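Local coordinates for (S)-imine reductase (Streptomyces sp. GF3546, PDB 4OQY), which is an NADP(H)-binding oxidoreductase that probably reduces imines to amines with S selectivity and can take part in reductive amination of ketones, at residues A17-F22 / R45-A50; P51-A56 / E78-S83; N60-L65 / E146-V151; G190-V195 / A251-V256; A239-V244 / A260-F265. All blocks are in the same frame, centred on the assembly; numbering follows the deposited sequence.

Contact 1: residues A17-F22 / R45-A50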
# COMPACT_ATOMS: atom_id res chain seq x y z
N ALA B 17 -11.82 -24.85 -5.16
CA ALA B 17 -11.20 -24.35 -6.39
C ALA B 17 -10.11 -25.28 -6.89
O ALA B 17 -9.96 -25.53 -8.10
CB ALA B 17 -10.63 -22.95 -6.15
N MET B 18 -9.31 -25.80 -5.96
CA MET B 18 -8.22 -26.69 -6.34
C MET B 18 -8.74 -28.00 -6.91
O MET B 18 -8.24 -28.49 -7.93
CB MET B 18 -7.31 -26.96 -5.12
CG MET B 18 -6.52 -25.74 -4.69
SD MET B 18 -5.58 -26.00 -3.16
CE MET B 18 -4.92 -24.36 -3.01
N VAL B 19 -9.73 -28.57 -6.24
CA VAL B 19 -10.32 -29.83 -6.71
C VAL B 19 -10.90 -29.60 -8.12
O VAL B 19 -10.61 -30.37 -9.02
CB VAL B 19 -11.37 -30.40 -5.73
CG1 VAL B 19 -12.05 -31.62 -6.34
CG2 VAL B 19 -10.73 -30.78 -4.39
N ASN B 20 -11.68 -28.54 -8.28
CA ASN B 20 -12.34 -28.25 -9.58
C ASN B 20 -11.32 -28.11 -10.68
O ASN B 20 -11.48 -28.62 -11.77
CB ASN B 20 -13.19 -26.98 -9.51
CG ASN B 20 -14.54 -27.21 -8.84
OD1 ASN B 20 -14.92 -26.49 -7.92
ND2 ASN B 20 -15.28 -28.20 -9.32
N THR B 21 -10.23 -27.41 -10.35
CA THR B 21 -9.15 -27.21 -11.29
C THR B 21 -8.44 -28.53 -11.66
O THR B 21 -8.13 -28.78 -12.84
CB THR B 21 -8.17 -26.17 -10.76
OG1 THR B 21 -8.84 -24.91 -10.68
CG2 THR B 21 -6.98 -26.05 -11.68
N PHE B 22 -8.19 -29.37 -10.65
CA PHE B 22 -7.61 -30.69 -10.91
C PHE B 22 -8.51 -31.54 -11.82
O PHE B 22 -8.04 -32.19 -12.77
CB PHE B 22 -7.34 -31.45 -9.58
CG PHE B 22 -6.03 -31.09 -8.89
CD1 PHE B 22 -4.85 -31.04 -9.60
CD2 PHE B 22 -5.99 -30.93 -7.50
CE1 PHE B 22 -3.66 -30.74 -8.97
CE2 PHE B 22 -4.79 -30.65 -6.86
CZ PHE B 22 -3.63 -30.56 -7.59
N ARG B 45 -18.95 -34.15 -10.00
CA ARG B 45 -18.08 -33.84 -11.12
C ARG B 45 -17.02 -34.91 -11.33
O ARG B 45 -16.24 -34.79 -12.26
CB ARG B 45 -17.36 -32.52 -10.92
CG ARG B 45 -18.15 -31.26 -11.17
CD ARG B 45 -17.18 -30.11 -11.44
NE ARG B 45 -16.34 -30.42 -12.62
CZ ARG B 45 -15.18 -29.84 -12.93
NH1 ARG B 45 -14.66 -28.90 -12.15
NH2 ARG B 45 -14.52 -30.22 -14.01
N GLY B 46 -16.92 -35.91 -10.44
CA GLY B 46 -15.94 -37.00 -10.58
C GLY B 46 -14.94 -37.18 -9.45
O GLY B 46 -14.16 -38.15 -9.46
N ALA B 47 -14.93 -36.29 -8.46
CA ALA B 47 -14.05 -36.49 -7.27
C ALA B 47 -14.54 -37.69 -6.46
O ALA B 47 -15.67 -38.09 -6.60
CB ALA B 47 -14.04 -35.25 -6.40
N VAL B 48 -13.70 -38.27 -5.61
CA VAL B 48 -14.13 -39.41 -4.82
C VAL B 48 -14.03 -38.97 -3.37
O VAL B 48 -12.97 -38.50 -2.95
CB VAL B 48 -13.26 -40.64 -5.15
CG1 VAL B 48 -13.62 -41.84 -4.27
CG2 VAL B 48 -13.37 -41.01 -6.63
N LEU B 49 -15.13 -39.05 -2.63
CA LEU B 49 -15.13 -38.67 -1.21
C LEU B 49 -14.67 -39.85 -0.37
O LEU B 49 -15.32 -40.87 -0.34
CB LEU B 49 -16.51 -38.22 -0.77
CG LEU B 49 -16.64 -37.89 0.71
CD1 LEU B 49 -15.72 -36.74 1.13
CD2 LEU B 49 -18.09 -37.56 1.03
N ALA B 50 -13.54 -39.70 0.30
CA ALA B 50 -13.05 -40.73 1.19
C ALA B 50 -13.93 -40.76 2.45
O ALA B 50 -14.30 -39.71 2.95
CB ALA B 50 -11.61 -40.44 1.58
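R45 and N20 bury the greater part of this contact, R45 laying its guanidinium against the outer side of helix 13-24. The R45 chain bends at chi3 (59°), which turns its end back over the helix and brings NH1 to the backbone carbonyl of N20. NH1 donates to N20 O at 3.2 Å. The bond is slanted: its N-H···O angle is only 139°, and the donor stands tilted from the carbonyl plane instead of in it. The side chain of N20 crosses that of R45 at about a right angle; its amide plane lies 9° from the guanidinium plane, and N20 CG stands at the guanidinium edge, in that plane; N20 CB is 3.6 Å from R45 NH1. The second terminal nitrogen, NH2, forms a salt bridge with D24 OD1, in the last turn of the same helix. Deeper in, V19 CG1 meets A47 CB at 4.1 Å, among L42, V29 and V31. Between R45 and A47, G46 closes helix 40-44 with a Schellman motif, and its positive phi turns the chain toward strand 48-49. V19 also lies about 4 Å, side chain to side chain, from L11, a residue that binds NADPH. Chemically the contact is split: a charged outer clasp, in which one guanidinium engages a helix carbonyl and a carboxylate, lies over a small apolar join that belongs to the Rossmann core.

Contact 2: residues P51-A56 / E78-S83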
# COMPACT_ATOMS: atom_id res chain seq x y z
N PRO B 51 -14.25 -41.95 2.97
CA PRO B 51 -15.06 -42.01 4.19
C PRO B 51 -14.31 -41.59 5.48
O PRO B 51 -14.95 -41.26 6.47
CB PRO B 51 -15.50 -43.48 4.25
CG PRO B 51 -14.49 -44.21 3.45
CD PRO B 51 -14.08 -43.27 2.35
N THR B 52 -12.97 -41.61 5.44
CA THR B 52 -12.14 -41.22 6.60
C THR B 52 -10.87 -40.56 6.09
O THR B 52 -10.47 -40.75 4.94
CB THR B 52 -11.68 -42.43 7.47
OG1 THR B 52 -10.89 -43.33 6.68
CG2 THR B 52 -12.83 -43.21 8.08
N VAL B 53 -10.17 -39.90 7.00
CA VAL B 53 -8.90 -39.27 6.69
C VAL B 53 -7.89 -40.30 6.27
O VAL B 53 -7.15 -40.10 5.30
CB VAL B 53 -8.33 -38.47 7.88
CG1 VAL B 53 -6.95 -37.93 7.54
CG2 VAL B 53 -9.25 -37.31 8.21
N GLU B 54 -7.86 -41.42 6.98
CA GLU B 54 -6.97 -42.53 6.62
C GLU B 54 -7.11 -42.94 5.15
O GLU B 54 -6.12 -43.15 4.44
CB GLU B 54 -7.28 -43.76 7.48
CG GLU B 54 -6.85 -43.66 8.93
CD GLU B 54 -7.92 -43.10 9.87
OE1 GLU B 54 -8.89 -42.47 9.40
OE2 GLU B 54 -7.77 -43.30 11.11
N ASP B 55 -8.35 -43.10 4.72
CA ASP B 55 -8.63 -43.53 3.33
C ASP B 55 -8.20 -42.48 2.30
O ASP B 55 -7.70 -42.82 1.21
CB ASP B 55 -10.12 -43.88 3.17
CG ASP B 55 -10.50 -45.13 3.94
OD1 ASP B 55 -9.76 -46.12 3.85
OD2 ASP B 55 -11.51 -45.14 4.70
N ALA B 56 -8.37 -41.20 2.66
CA ALA B 56 -7.86 -40.10 1.84
C ALA B 56 -6.33 -40.17 1.68
O ALA B 56 -5.79 -39.98 0.59
CB ALA B 56 -8.27 -38.75 2.45
N GLU B 78 -2.51 -35.60 13.33
CA GLU B 78 -1.89 -36.22 14.51
C GLU B 78 -2.50 -37.58 14.82
O GLU B 78 -1.77 -38.53 15.08
CB GLU B 78 -1.91 -35.28 15.73
CG GLU B 78 -1.39 -35.93 17.02
CD GLU B 78 -2.43 -36.80 17.73
OE1 GLU B 78 -3.66 -36.58 17.56
OE2 GLU B 78 -2.04 -37.71 18.51
N PRO B 79 -3.83 -37.72 14.74
CA PRO B 79 -4.37 -39.07 14.99
C PRO B 79 -4.10 -40.14 13.92
O PRO B 79 -4.36 -41.32 14.16
CB PRO B 79 -5.89 -38.83 15.07
CG PRO B 79 -6.08 -37.35 15.22
CD PRO B 79 -4.90 -36.72 14.57
N VAL B 80 -3.60 -39.75 12.75
CA VAL B 80 -3.42 -40.68 11.66
C VAL B 80 -1.97 -40.73 11.20
O VAL B 80 -1.69 -40.99 10.03
CB VAL B 80 -4.33 -40.34 10.46
CG1 VAL B 80 -5.79 -40.49 10.85
CG2 VAL B 80 -4.08 -38.93 9.94
N THR B 81 -1.03 -40.51 12.10
CA THR B 81 0.36 -40.46 11.67
C THR B 81 0.83 -41.80 11.11
O THR B 81 1.72 -41.82 10.26
CB THR B 81 1.32 -40.06 12.81
OG1 THR B 81 1.09 -40.91 13.92
CG2 THR B 81 1.10 -38.63 13.24
N GLY B 82 0.25 -42.91 11.55
CA GLY B 82 0.58 -44.21 11.00
C GLY B 82 0.26 -44.30 9.52
O GLY B 82 0.80 -45.14 8.81
N SER B 83 -0.61 -43.43 9.03
CA SER B 83 -0.93 -43.44 7.61
C SER B 83 -0.04 -42.50 6.79
O SER B 83 -0.24 -42.39 5.57
CB SER B 83 -2.39 -43.08 7.40
OG SER B 83 -3.25 -44.09 7.88
O HOH W 1 -5.42 -44.16 12.42
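V80 is met by two residues of helix 53-58, V53 and E54, and every direct touch across this contact is by van der Waals packing. The apolar part is a crossing of two valines at about a right angle, V53 CG1 lying 3.9 Å from V80 CG2. The mixed part belongs to E54. Its chain bends at chi2 (92°), which folds the carboxylate back over V80, so that CG1 of that valine has E54 OE2 at 3.4 Å and E54 CD at 3.5 Å. Lower on the same side chain, E54 CG rests 3.8 Å from S83 OG. The polar link runs through solvent: one water donates to E54 OE2 at 2.8 Å and, weakly, to P79 O. Cutting E54 back to an alanine removes the chain beyond CB, which is likely to uncover V80 CG1 on this side, take the CG packing from S83 and leave the water without its stronger anchor. Within 51-56 the bonds are those of a helix start. T52 is the N-cap, its OG1 accepting from D55 N at 3.2 Å and donating to D55 OD2 at 2.8 Å from above the carboxylate plane. In the Rossmann domain the contact ties the start of helix 53-58 to the 3-10 segment that lies between helix 70-77 and strand 88-91. V80 and S83 also touch L57 one turn farther along helix 53-58, while V53 and A56 pack on W32 of strand 29-32 and A56 O accepts a hydrogen bond from T7 of strand 6-9.

Contact 3: residues N60-L65 / E146-V151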
# COMPACT_ATOMS: atom_id res chain seq x y z
N ASN B 60 -3.44 -41.85 -2.24
CA ASN B 60 -2.48 -41.16 -3.11
C ASN B 60 -1.17 -40.87 -2.38
O ASN B 60 -1.13 -40.80 -1.13
CB ASN B 60 -3.06 -39.82 -3.62
CG ASN B 60 -4.22 -40.00 -4.61
OD1 ASN B 60 -5.37 -39.62 -4.34
ND2 ASN B 60 -3.91 -40.56 -5.74
N GLU B 61 -0.10 -40.70 -3.13
CA GLU B 61 1.18 -40.24 -2.59
C GLU B 61 1.11 -38.75 -2.26
O GLU B 61 1.58 -38.31 -1.19
CB GLU B 61 2.33 -40.52 -3.58
CG GLU B 61 3.69 -40.14 -3.02
CD GLU B 61 4.83 -40.39 -3.98
OE1 GLU B 61 4.58 -40.48 -5.20
OE2 GLU B 61 5.97 -40.48 -3.52
N LEU B 62 0.53 -37.97 -3.17
CA LEU B 62 0.48 -36.51 -3.04
C LEU B 62 -0.78 -36.04 -2.36
O LEU B 62 -1.89 -36.20 -2.88
CB LEU B 62 0.58 -35.82 -4.39
CG LEU B 62 0.70 -34.31 -4.30
CD1 LEU B 62 2.02 -33.91 -3.68
CD2 LEU B 62 0.58 -33.69 -5.68
N ILE B 63 -0.59 -35.45 -1.18
CA ILE B 63 -1.64 -34.98 -0.31
C ILE B 63 -1.53 -33.47 -0.21
O ILE B 63 -0.59 -32.94 0.38
CB ILE B 63 -1.48 -35.56 1.12
CG1 ILE B 63 -1.25 -37.09 1.07
CG2 ILE B 63 -2.66 -35.18 1.99
CD1 ILE B 63 -2.36 -37.92 0.45
N VAL B 64 -2.52 -32.79 -0.75
CA VAL B 64 -2.60 -31.34 -0.72
C VAL B 64 -3.53 -30.91 0.39
O VAL B 64 -4.71 -31.32 0.44
CB VAL B 64 -3.20 -30.80 -2.03
CG1 VAL B 64 -3.36 -29.28 -1.96
CG2 VAL B 64 -2.31 -31.20 -3.19
N LEU B 65 -3.02 -30.06 1.26
CA LEU B 65 -3.78 -29.56 2.39
C LEU B 65 -4.09 -28.10 2.16
O LEU B 65 -3.21 -27.29 1.88
CB LEU B 65 -2.97 -29.66 3.69
CG LEU B 65 -2.33 -30.99 4.10
CD1 LEU B 65 -1.60 -30.78 5.41
CD2 LEU B 65 -3.31 -32.14 4.23
N GLU B 146 6.06 -31.43 -9.29
CA GLU B 146 5.90 -30.10 -9.88
C GLU B 146 4.86 -30.10 -10.99
O GLU B 146 4.06 -29.17 -11.07
CB GLU B 146 7.24 -29.60 -10.43
CG GLU B 146 7.22 -28.17 -10.95
CD GLU B 146 8.49 -27.76 -11.70
OE1 GLU B 146 9.50 -28.51 -11.69
OE2 GLU B 146 8.48 -26.67 -12.33
N ASP B 147 4.86 -31.13 -11.82
CA ASP B 147 3.92 -31.20 -12.95
C ASP B 147 2.48 -31.30 -12.45
O ASP B 147 1.58 -30.78 -13.09
CB ASP B 147 4.25 -32.38 -13.87
CG ASP B 147 5.37 -32.07 -14.86
OD1 ASP B 147 5.98 -30.97 -14.78
OD2 ASP B 147 5.62 -32.91 -15.76
N THR B 148 2.25 -31.93 -11.30
CA THR B 148 0.91 -31.94 -10.72
C THR B 148 0.57 -30.61 -10.03
O THR B 148 -0.51 -30.05 -10.21
CB THR B 148 0.78 -33.11 -9.74
OG1 THR B 148 1.05 -34.34 -10.41
CG2 THR B 148 -0.60 -33.14 -9.14
N LEU B 149 1.51 -30.05 -9.30
CA LEU B 149 1.27 -28.77 -8.62
C LEU B 149 1.03 -27.61 -9.62
O LEU B 149 0.24 -26.71 -9.36
CB LEU B 149 2.43 -28.47 -7.68
CG LEU B 149 2.61 -29.48 -6.55
CD1 LEU B 149 3.94 -29.27 -5.84
CD2 LEU B 149 1.45 -29.42 -5.55
N LYS B 150 1.70 -27.66 -10.78
CA LYS B 150 1.54 -26.63 -11.80
C LYS B 150 0.14 -26.52 -12.36
O LYS B 150 -0.18 -25.54 -13.05
CB LYS B 150 2.46 -26.89 -12.98
CG LYS B 150 3.87 -26.39 -12.84
CD LYS B 150 4.67 -27.02 -14.01
CE LYS B 150 3.78 -27.65 -15.08
NZ LYS B 150 4.48 -28.32 -16.22
N VAL B 151 -0.66 -27.55 -12.15
CA VAL B 151 -2.02 -27.49 -12.66
C VAL B 151 -2.78 -26.41 -11.88
O VAL B 151 -3.62 -25.71 -12.42
CB VAL B 151 -2.71 -28.87 -12.56
CG1 VAL B 151 -4.16 -28.76 -12.94
CG2 VAL B 151 -2.01 -29.88 -13.46
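L62 and T148 meet tip to tip where strand 62-65, a parallel strand of the Rossmann sheet, faces the end of helix 139-149. L62 CD2 lies 3.7 Å from T148 CG2, and no hydrogen bond passes between the segments. On the strand side, CG of L62 stands anti to the backbone N (chi1 -173°), extending the leucine from the sheet toward the helix. On the helix side, the T148 torsion (chi1 -58°) gives its two branches different tasks: the methyl CG2 faces L62, while OG1 makes a hydrogen bond with Q4, so the one polar atom of this buried side chain has its partner. Farther out, the strand is fixed by backbone bonds of L62 and V64 to T7 in strand 6-9 and of I63 to V88 and A90 in strand 88-91, and the L62 side chain also packs on V6 and V88. T148 touches F22 of helix 13-24 as well. L149, next along the helix, adds a looser touch, methyl to methyl, L62 CD2 and L149 CD2 standing 4.4 Å apart.

Contact 4: residues G190-V195 / A251-V256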
# COMPACT_ATOMS: atom_id res chain seq x y z
N GLY B 190 -11.46 10.93 4.96
CA GLY B 190 -12.42 11.58 4.07
C GLY B 190 -13.73 11.90 4.78
O GLY B 190 -14.23 13.03 4.73
N GLN B 191 -14.29 10.90 5.45
CA GLN B 191 -15.59 11.07 6.11
C GLN B 191 -15.53 12.12 7.19
O GLN B 191 -16.45 12.92 7.32
CB GLN B 191 -16.11 9.76 6.67
CG GLN B 191 -16.68 8.88 5.58
CD GLN B 191 -17.05 7.49 6.06
OE1 GLN B 191 -16.92 7.15 7.23
NE2 GLN B 191 -17.52 6.66 5.12
N ALA B 192 -14.44 12.15 7.93
CA ALA B 192 -14.25 13.14 8.97
C ALA B 192 -14.14 14.56 8.40
O ALA B 192 -14.23 15.53 9.15
CB ALA B 192 -13.02 12.82 9.80
N ASN B 193 -13.92 14.68 7.09
CA ASN B 193 -13.81 15.97 6.39
C ASN B 193 -15.00 16.22 5.47
O ASN B 193 -14.94 17.08 4.60
CB ASN B 193 -12.51 16.04 5.58
CG ASN B 193 -11.30 16.40 6.42
OD1 ASN B 193 -11.01 17.58 6.65
ND2 ASN B 193 -10.58 15.39 6.90
N GLY B 194 -16.06 15.45 5.66
CA GLY B 194 -17.29 15.62 4.88
C GLY B 194 -17.29 15.04 3.47
O GLY B 194 -18.15 15.40 2.67
N VAL B 195 -16.35 14.17 3.16
CA VAL B 195 -16.32 13.49 1.86
C VAL B 195 -16.75 12.05 2.06
O VAL B 195 -16.12 11.31 2.81
CB VAL B 195 -14.93 13.56 1.21
CG1 VAL B 195 -14.96 12.97 -0.20
CG2 VAL B 195 -14.45 15.00 1.18
N ALA B 251 -8.22 15.58 12.24
CA ALA B 251 -9.51 15.10 11.77
C ALA B 251 -10.27 14.30 12.84
O ALA B 251 -11.45 14.05 12.68
CB ALA B 251 -9.34 14.26 10.52
N GLY B 252 -9.59 13.93 13.93
CA GLY B 252 -10.22 13.19 15.00
C GLY B 252 -10.36 11.70 14.75
O GLY B 252 -11.06 11.02 15.48
N VAL B 253 -9.69 11.18 13.74
CA VAL B 253 -9.76 9.76 13.43
C VAL B 253 -8.66 9.01 14.15
O VAL B 253 -7.84 9.61 14.84
CB VAL B 253 -9.68 9.51 11.89
CG1 VAL B 253 -10.85 10.17 11.19
CG2 VAL B 253 -8.36 10.00 11.32
N SER B 254 -8.64 7.69 14.02
CA SER B 254 -7.59 6.87 14.64
C SER B 254 -6.23 7.33 14.15
O SER B 254 -6.08 7.64 12.97
CB SER B 254 -7.79 5.39 14.28
OG SER B 254 -6.68 4.61 14.68
N THR B 255 -5.25 7.35 15.04
CA THR B 255 -3.88 7.66 14.64
C THR B 255 -2.90 6.51 14.80
O THR B 255 -1.73 6.72 14.60
CB THR B 255 -3.32 8.90 15.35
OG1 THR B 255 -3.39 8.72 16.76
CG2 THR B 255 -4.10 10.11 14.97
N VAL B 256 -3.39 5.30 15.07
CA VAL B 256 -2.52 4.15 15.34
C VAL B 256 -1.58 3.91 14.16
O VAL B 256 -0.35 3.79 14.31
CB VAL B 256 -3.35 2.88 15.68
CG1 VAL B 256 -2.46 1.64 15.72
CG2 VAL B 256 -4.05 3.05 17.02
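A192 and A251 approach with their CA atoms 5.8 Å apart, each at the last turn of a helix, and the backbone turns away soon after both. In 190-195 the bonds V195 N to G190 O at 2.9 Å and G194 N to Q191 O at 3.1 Å, with G194 at positive phi, make a Schellman motif that ends helix 163-192. N193 N is a second donor to G190 O, also at 2.9 Å, and comes from the opposite face of the carbonyl plane to V195 N. G252 ends helix 234-251 in the same way, so two Schellman endings of the all-helical C-terminal domain lie against each other, the second leading through V253, S254 and T255 into helix 256-270. Across this meeting the methyl of A192 does most of the touching. Its CB sits 3.5 Å from A251 O and 3.7 Å from V253 CG1; the V253 torsion (chi1 -62°) sets CG1 anti to the carbonyl carbon, pointing this branch at the alanine. A251 CB in turn has A192 CB and N193 ND2 both at 4.0 Å. The N193 amide, whose ND2 makes that touch, is held by two bonds: ND2 donates to L189 O, one turn back on the same helix, and OD1 accepts from R101 NH2 of the second subunit. V253 also packs on L285 of the second subunit, and S254 O accepts from Q185 of helix 163-192.

Contact 5: residues A239-V244 / A260-F265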
# COMPACT_ATOMS: atom_id res chain seq x y z
N ALA B 239 9.23 14.96 6.81
CA ALA B 239 8.40 16.16 6.86
C ALA B 239 6.99 15.92 6.30
O ALA B 239 5.99 16.34 6.89
CB ALA B 239 9.09 17.32 6.15
N SER B 240 6.92 15.19 5.19
CA SER B 240 5.63 14.79 4.60
C SER B 240 4.80 13.88 5.54
O SER B 240 3.58 14.08 5.73
CB SER B 240 5.93 14.09 3.27
OG SER B 240 4.75 13.69 2.57
N VAL B 241 5.48 12.91 6.14
CA VAL B 241 4.85 12.00 7.08
C VAL B 241 4.31 12.74 8.32
O VAL B 241 3.29 12.35 8.85
CB VAL B 241 5.85 10.87 7.47
CG1 VAL B 241 5.49 10.18 8.77
CG2 VAL B 241 5.93 9.86 6.33
N ASP B 242 5.01 13.77 8.78
CA ASP B 242 4.52 14.60 9.89
C ASP B 242 3.23 15.33 9.52
O ASP B 242 2.29 15.41 10.32
CB ASP B 242 5.59 15.59 10.33
CG ASP B 242 5.42 16.03 11.77
OD1 ASP B 242 5.30 15.18 12.69
OD2 ASP B 242 5.39 17.26 11.99
N HIS B 243 3.17 15.85 8.29
CA HIS B 243 1.92 16.43 7.78
C HIS B 243 0.78 15.40 7.75
O HIS B 243 -0.36 15.72 8.10
CB HIS B 243 2.11 17.03 6.38
CG HIS B 243 2.92 18.29 6.35
ND1 HIS B 243 3.28 18.96 7.50
CD2 HIS B 243 3.41 19.02 5.32
CE1 HIS B 243 3.97 20.04 7.19
NE2 HIS B 243 4.07 20.10 5.87
N VAL B 244 1.09 14.19 7.29
CA VAL B 244 0.12 13.08 7.31
C VAL B 244 -0.38 12.83 8.75
O VAL B 244 -1.57 12.78 9.01
CB VAL B 244 0.72 11.79 6.70
CG1 VAL B 244 -0.17 10.58 6.99
CG2 VAL B 244 0.90 11.93 5.18
N ALA B 260 2.47 5.04 13.79
CA ALA B 260 3.48 4.01 13.62
C ALA B 260 4.41 4.34 12.47
O ALA B 260 5.60 4.14 12.55
CB ALA B 260 2.84 2.64 13.42
N VAL B 261 3.85 4.84 11.36
CA VAL B 261 4.67 5.30 10.28
C VAL B 261 5.62 6.43 10.70
O VAL B 261 6.80 6.44 10.36
CB VAL B 261 3.78 5.76 9.10
CG1 VAL B 261 4.61 6.43 8.03
CG2 VAL B 261 2.99 4.57 8.57
N ALA B 262 5.12 7.38 11.47
CA ALA B 262 5.93 8.49 11.97
C ALA B 262 7.05 8.03 12.90
O ALA B 262 8.15 8.58 12.88
CB ALA B 262 5.06 9.51 12.67
N GLU B 263 6.74 7.04 13.71
CA GLU B 263 7.70 6.47 14.68
C GLU B 263 8.90 5.87 13.97
O GLU B 263 10.06 6.01 14.40
CB GLU B 263 7.01 5.35 15.45
CG GLU B 263 6.28 5.85 16.67
CD GLU B 263 7.22 5.90 17.85
OE1 GLU B 263 7.60 4.83 18.38
OE2 GLU B 263 7.58 7.02 18.23
N ILE B 264 8.61 5.21 12.86
CA ILE B 264 9.66 4.63 12.04
C ILE B 264 10.52 5.71 11.37
O ILE B 264 11.74 5.66 11.47
CB ILE B 264 9.08 3.64 11.04
CG1 ILE B 264 8.53 2.42 11.81
CG2 ILE B 264 10.13 3.23 10.01
CD1 ILE B 264 7.44 1.66 11.06
N PHE B 265 9.91 6.68 10.69
CA PHE B 265 10.66 7.83 10.19
C PHE B 265 11.43 8.54 11.30
O PHE B 265 12.58 8.89 11.12
CB PHE B 265 9.76 8.81 9.48
CG PHE B 265 9.49 8.41 8.06
CD1 PHE B 265 8.55 7.43 7.77
CD2 PHE B 265 10.22 8.95 7.02
CE1 PHE B 265 8.29 7.05 6.44
CE2 PHE B 265 9.97 8.57 5.70
CZ PHE B 265 9.03 7.59 5.43
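Helices 234-251 and 256-270 form an antiparallel hairpin of the C-terminal helical domain, and between 239-244 and 260-265 every touch is made by V241. The axes of the segments 239-244 and 260-265 run at 156° to each other and come within 9.5 Å. V241 sits nearest A262 and divides its two methyls between neighbours one turn apart. With chi1 at 160°, CG1 stands anti to the backbone N and lies over the backbone of the second helix, 3.6 Å from A262 CA and 3.9 Å from V261 CG1; the A262 methyl, 4.0 Å from V241 CG1, flanks it. CG2 goes to the F265 ring. It makes a CH-pi contact over one face, 3.8 Å from the centroid and 17° off the ring normal, with F265 CE1 as its nearest ring atom. The edge of that ring is met in its plane by V261 O. No hydrogen bond passes between the segments; the touches are apolar. With an alanine at V241 both methyls are gone, which is likely to open a gap against V261 and A262 and leave the F265 face without its CH-pi partner. Outward from the pair, F265 also packs on L234 at the start of helix 234-251 and on L281 of helix 281-285, and A262 on L245. W177 of the second subunit packs on V241 and hydrogen-bonds S240 OG, while L181 of that subunit touches V261, so the hairpin lies against the dimer partner.

In the fold
The contacts form two groups of segments on opposite sides of the chain's centre, their nearest atoms about 32 Å apart. Contacts 1, 2 and 3 lie in the Rossmann domain, centres 13 to 19 Å apart, and touch: F22 CE1 meets T148 O at 3.5 Å (contacts 1 and 3), A50 CB meets A56 N at 3.5 Å (contacts 1 and 2). The V53 side chain of contact 2 lies about 6 Å from that of R34, which binds NADPH. Contacts 4 and 5, centres about 17 Å apart, interleave along the chain in the C-terminal domain and face the second subunit. The NADPH about 12 Å from the V241 side chain does not sit in this chain's own Rossmann site.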